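Local structure of dihydrodipicolinate reductase N-terminus domain-containing protein (6IAQ) at residues 142-147 with 281-286; 253-258 with 265-270. The protein probably catalyses the NADP-dependent reductive amination of ketones to amines, as a native amine dehydrogenase with a Rossmann-type cofactor domain. All blocks are in the same frame, centred on the assembly; numbering follows the deposited sequence.

How the contacts relate
Both contacts involve the same mixed sheet. Contact 1 packs helix 141-153 against its strand 282-288 and is wholly buried. Contact 2 pairs strands 249-260 and 265-273 within the sheet and is only partly buried. Contact 1 relies mainly on side chains, an asparagine and two indoles, that also reach backbone oxygens, one through a water. Contact 2 is held mainly by backbone hydrogen bonds, and a salt bridge lies on its more exposed face. The two touch on the buried face. F268 of contact 2 packs against W145 and W285 of contact 1, and SD of M270 lies 3.7 Å from CH2 of W145.

Contact 1: residues 142-147 with 281-286; sequences DTFWVN and DINEWT
W145 sets its indole across that of W285, and its CD1 comes to 3.8 Å from CZ2 of W285. The two indoles cross at about a right angle as side chains, but their ring planes are only 46° apart. CD1 of W145 lies at the edge of the W285 ring. With CG beside the backbone N (chi1 -62°), the W145 indole leans toward the strand, and its NE1 edge reaches the polar end of N283.

N283 is the polar centre of the contact. Its ND2 donates to the backbone O of F144 at 3.1 Å. The donor sits 29° off the carbonyl plane. The F144 ring stands at about a right angle to the N283 amide, and ND2 lies near the ring plane at its edge. The other end of the amide serves the strand itself. OD1 of N283 accepts from NE1 of W285 at 2.9 Å, and that N-H comes from above the carbonyl plane. The bond ties the W285 indole to a residue two places back on the same strand. OD1 also lies 3.0 Å from NE1 of W145, in the plane of that indole. NE1 of W145 donates to water 1 at 3.2 Å, and this water donates to O of I282 at 2.7 Å. The water thus links the W145 indole to the strand backbone.

The W145 side chain is about 6 Å from the bound NADP, consistent with a place beside the cofactor pocket. Y140 meets W145 edge-to-face, and F144 rests on T305 and Q309 of helix 302-312. Strand 282-288 runs between strands 158-169 and 293-296, with helix 141-153 packed over one face of the sheet.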
# COMPACT_ATOMS: atom_id res chain seq x y z
N ASP A 142 -0.33 1.70 11.06
CA ASP A 142 0.94 1.52 10.29
C ASP A 142 0.60 1.40 8.78
O ASP A 142 1.10 2.20 7.99
CB ASP A 142 1.67 0.30 10.85
CG ASP A 142 3.01 -0.06 10.25
OD1 ASP A 142 3.25 0.27 9.06
OD2 ASP A 142 3.81 -0.71 11.00
N THR A 143 -0.20 0.41 8.41
CA THR A 143 -0.68 0.20 7.02
C THR A 143 -1.88 1.10 6.72
O THR A 143 -1.81 1.87 5.74
CB THR A 143 -1.00 -1.26 6.77
OG1 THR A 143 0.16 -2.04 6.98
CG2 THR A 143 -1.48 -1.49 5.36
N PHE A 144 -2.95 1.04 7.52
CA PHE A 144 -4.30 1.50 7.06
C PHE A 144 -4.43 3.02 7.10
O PHE A 144 -5.28 3.53 6.36
CB PHE A 144 -5.38 0.79 7.86
CG PHE A 144 -5.43 -0.68 7.53
CD1 PHE A 144 -5.98 -1.13 6.34
CD2 PHE A 144 -4.85 -1.61 8.39
CE1 PHE A 144 -5.99 -2.49 6.05
CE2 PHE A 144 -4.83 -2.96 8.08
CZ PHE A 144 -5.39 -3.40 6.89
N TRP A 145 -3.62 3.73 7.90
CA TRP A 145 -3.72 5.21 7.99
C TRP A 145 -2.44 5.89 7.49
O TRP A 145 -2.51 7.10 7.26
CB TRP A 145 -4.10 5.68 9.39
CG TRP A 145 -5.42 5.21 9.89
CD1 TRP A 145 -6.45 4.71 9.15
CD2 TRP A 145 -5.89 5.24 11.25
NE1 TRP A 145 -7.52 4.42 9.95
CE2 TRP A 145 -7.20 4.70 11.25
CE3 TRP A 145 -5.30 5.58 12.47
CZ2 TRP A 145 -7.93 4.51 12.42
CZ3 TRP A 145 -6.04 5.44 13.63
CH2 TRP A 145 -7.33 4.90 13.61
N VAL A 146 -1.33 5.17 7.32
CA VAL A 146 -0.05 5.80 6.90
C VAL A 146 0.47 5.20 5.60
O VAL A 146 0.36 5.88 4.57
CB VAL A 146 0.99 5.75 8.03
CG1 VAL A 146 2.31 6.38 7.59
CG2 VAL A 146 0.47 6.37 9.32
N ASN A 147 1.05 3.99 5.62
CA ASN A 147 1.83 3.46 4.48
C ASN A 147 0.92 3.19 3.23
O ASN A 147 1.38 3.46 2.09
CB ASN A 147 2.64 2.23 4.87
CG ASN A 147 3.88 2.62 5.68
OD1 ASN A 147 4.75 3.29 5.17
ND2 ASN A 147 3.97 2.26 6.95
N ASP A 281 -16.53 -1.38 11.82
CA ASP A 281 -15.37 -0.49 11.59
C ASP A 281 -15.36 -0.03 10.14
O ASP A 281 -15.80 -0.82 9.23
CB ASP A 281 -14.05 -1.20 11.92
CG ASP A 281 -13.88 -1.56 13.38
OD1 ASP A 281 -14.80 -1.20 14.19
OD2 ASP A 281 -12.88 -2.24 13.71
N ILE A 282 -14.79 1.15 9.92
CA ILE A 282 -14.57 1.67 8.55
C ILE A 282 -13.17 2.26 8.42
O ILE A 282 -12.61 2.79 9.40
CB ILE A 282 -15.66 2.66 8.10
CG1 ILE A 282 -15.61 3.99 8.83
CG2 ILE A 282 -17.05 2.02 8.17
CD1 ILE A 282 -16.11 5.11 7.97
N ASN A 283 -12.67 2.18 7.21
CA ASN A 283 -11.45 2.89 6.75
C ASN A 283 -11.73 3.40 5.33
O ASN A 283 -11.67 2.60 4.40
CB ASN A 283 -10.23 1.98 6.76
CG ASN A 283 -8.96 2.78 6.59
OD1 ASN A 283 -8.78 3.78 7.30
ND2 ASN A 283 -8.08 2.34 5.71
N GLU A 284 -12.06 4.68 5.19
CA GLU A 284 -12.48 5.27 3.89
C GLU A 284 -11.65 6.51 3.63
O GLU A 284 -11.68 7.43 4.47
CB GLU A 284 -13.96 5.62 3.87
CG GLU A 284 -14.88 4.44 4.04
CD GLU A 284 -16.36 4.79 4.10
OE1 GLU A 284 -16.74 6.00 4.17
OE2 GLU A 284 -17.15 3.86 4.15
N TRP A 285 -10.88 6.49 2.55
CA TRP A 285 -9.98 7.60 2.19
C TRP A 285 -10.30 8.09 0.77
O TRP A 285 -10.54 7.26 -0.13
CB TRP A 285 -8.52 7.20 2.30
CG TRP A 285 -8.12 6.97 3.72
CD1 TRP A 285 -8.47 5.91 4.50
CD2 TRP A 285 -7.34 7.84 4.54
NE1 TRP A 285 -7.88 6.03 5.73
CE2 TRP A 285 -7.22 7.23 5.81
CE3 TRP A 285 -6.70 9.07 4.35
CZ2 TRP A 285 -6.51 7.80 6.87
CZ3 TRP A 285 -6.02 9.65 5.39
CH2 TRP A 285 -5.92 9.02 6.64
N THR A 286 -10.32 9.40 0.62
CA THR A 286 -10.52 10.09 -0.68
C THR A 286 -9.32 10.98 -0.90
O THR A 286 -8.89 11.65 0.04
CB THR A 286 -11.82 10.90 -0.66
OG1 THR A 286 -12.89 9.99 -0.41
CG2 THR A 286 -12.02 11.67 -1.94
O HOH W 1 -10.02 2.48 10.21

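Contact 2: residues 253-258 with 265-270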
# COMPACT_ATOMS: atom_id res chain seq x y z
N THR A 253 -15.21 11.46 18.82
CA THR A 253 -14.82 11.66 17.42
C THR A 253 -13.91 12.89 17.36
O THR A 253 -14.32 13.94 17.84
CB THR A 253 -16.07 11.78 16.52
OG1 THR A 253 -16.83 10.58 16.67
CG2 THR A 253 -15.67 12.07 15.08
N ASP A 254 -12.73 12.72 16.79
CA ASP A 254 -11.77 13.80 16.49
C ASP A 254 -11.82 14.11 15.00
O ASP A 254 -12.01 13.18 14.24
CB ASP A 254 -10.32 13.43 16.83
CG ASP A 254 -10.03 13.04 18.26
OD1 ASP A 254 -10.53 13.72 19.18
OD2 ASP A 254 -9.30 12.03 18.45
N ILE A 255 -11.52 15.33 14.63
CA ILE A 255 -11.18 15.75 13.24
C ILE A 255 -9.92 16.60 13.32
O ILE A 255 -9.87 17.52 14.14
CB ILE A 255 -12.36 16.45 12.53
CG1 ILE A 255 -12.00 16.81 11.09
CG2 ILE A 255 -12.84 17.65 13.31
CD1 ILE A 255 -13.21 16.91 10.18
N ASP A 256 -8.90 16.20 12.59
CA ASP A 256 -7.58 16.85 12.52
C ASP A 256 -7.35 17.28 11.08
O ASP A 256 -7.76 16.55 10.16
CB ASP A 256 -6.47 15.92 13.02
CG ASP A 256 -6.57 15.74 14.52
OD1 ASP A 256 -6.26 16.74 15.23
OD2 ASP A 256 -7.04 14.67 14.95
N ARG A 257 -6.70 18.42 10.91
CA ARG A 257 -6.44 19.03 9.59
C ARG A 257 -5.08 19.70 9.60
O ARG A 257 -4.78 20.46 10.54
CB ARG A 257 -7.53 20.06 9.30
CG ARG A 257 -7.38 20.79 7.97
CD ARG A 257 -8.49 21.83 7.93
NE ARG A 257 -9.12 21.88 6.63
CZ ARG A 257 -8.74 22.67 5.63
NH1 ARG A 257 -7.73 23.51 5.77
NH2 ARG A 257 -9.39 22.63 4.48
N ILE A 258 -4.28 19.40 8.58
CA ILE A 258 -2.98 20.06 8.34
C ILE A 258 -2.98 20.60 6.92
O ILE A 258 -3.11 19.80 5.97
CB ILE A 258 -1.82 19.10 8.61
CG1 ILE A 258 -1.86 18.56 10.05
CG2 ILE A 258 -0.50 19.79 8.27
CD1 ILE A 258 -0.67 17.71 10.42
N VAL A 265 -3.73 19.60 1.36
CA VAL A 265 -4.39 19.64 2.68
C VAL A 265 -4.70 18.20 3.09
O VAL A 265 -5.18 17.42 2.23
CB VAL A 265 -5.67 20.48 2.61
CG1 VAL A 265 -6.44 20.43 3.91
CG2 VAL A 265 -5.36 21.91 2.18
N PHE A 266 -4.45 17.88 4.35
CA PHE A 266 -4.74 16.55 4.94
C PHE A 266 -5.80 16.72 6.01
O PHE A 266 -5.68 17.64 6.85
CB PHE A 266 -3.47 15.97 5.54
CG PHE A 266 -2.37 15.75 4.54
CD1 PHE A 266 -1.57 16.80 4.13
CD2 PHE A 266 -2.16 14.50 3.99
CE1 PHE A 266 -0.58 16.60 3.19
CE2 PHE A 266 -1.15 14.30 3.07
CZ PHE A 266 -0.35 15.35 2.69
N GLU A 267 -6.79 15.82 6.00
CA GLU A 267 -7.89 15.85 6.99
C GLU A 267 -8.24 14.41 7.38
O GLU A 267 -8.34 13.55 6.49
CB GLU A 267 -9.09 16.61 6.43
CG GLU A 267 -10.12 16.93 7.50
CD GLU A 267 -11.15 17.98 7.12
OE1 GLU A 267 -10.84 19.19 7.18
OE2 GLU A 267 -12.25 17.59 6.77
N PHE A 268 -8.43 14.17 8.67
CA PHE A 268 -8.71 12.82 9.21
C PHE A 268 -9.72 12.91 10.34
O PHE A 268 -9.46 13.56 11.37
CB PHE A 268 -7.38 12.16 9.61
CG PHE A 268 -7.54 10.77 10.20
CD1 PHE A 268 -8.17 9.77 9.47
CD2 PHE A 268 -6.97 10.45 11.41
CE1 PHE A 268 -8.30 8.49 9.99
CE2 PHE A 268 -7.10 9.18 11.94
CZ PHE A 268 -7.75 8.20 11.23
N GLU A 269 -10.85 12.24 10.17
CA GLU A 269 -11.90 12.13 11.20
C GLU A 269 -11.90 10.69 11.72
O GLU A 269 -11.96 9.74 10.89
CB GLU A 269 -13.24 12.52 10.59
CG GLU A 269 -14.41 12.28 11.51
CD GLU A 269 -15.74 12.67 10.89
OE1 GLU A 269 -16.02 12.23 9.79
OE2 GLU A 269 -16.47 13.44 11.50
N MET A 270 -11.82 10.55 13.05
CA MET A 270 -11.70 9.24 13.71
C MET A 270 -12.66 9.18 14.88
O MET A 270 -12.61 10.05 15.76
CB MET A 270 -10.25 9.01 14.16
CG MET A 270 -10.00 7.61 14.67
SD MET A 270 -8.61 7.62 15.84
CE MET A 270 -9.50 8.30 17.23
O HOH W 2 -8.51 12.65 13.91
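Strands 253-258 and 265-270 run antiparallel at 174° as the two arms of a beta hairpin, joined by six backbone hydrogen bonds. The hydrogen-bonded pairs are D254 with M270, D256 with F268 and I258 with F266. CA-H...O contacts lie between them, such as CA of E267 to O of D256 at 3.2 Å.

D254, D256, I258, F266, F268 and M270 share the buried face. There CE of M270 lies 3.9 Å from OD2 of D254, with the two side chains side by side. Water 2 donates to both OD2 of D256 and O of F268, bridging the two strands. D254 forms a salt bridge with R199 and a hydrogen bond with T226, D256 is hydrogen-bonded to T202 and T224, and I258 and F266 pack against helix 203-215.

I255, R257, E267 and E269 lie on the other, partly exposed face. CD1 of I255 sits 3.6 Å from OE2 of E267. NE of R257 makes a salt bridge to OE1 of E267 at 3.2 Å, in the guanidinium plane, while NH1 forms one with E259. The R257 chain bends at chi3 (-137°), which brings one guanidinium face over V265: CG1 of V265 stands under its centre, 3.6 Å from CZ of R257.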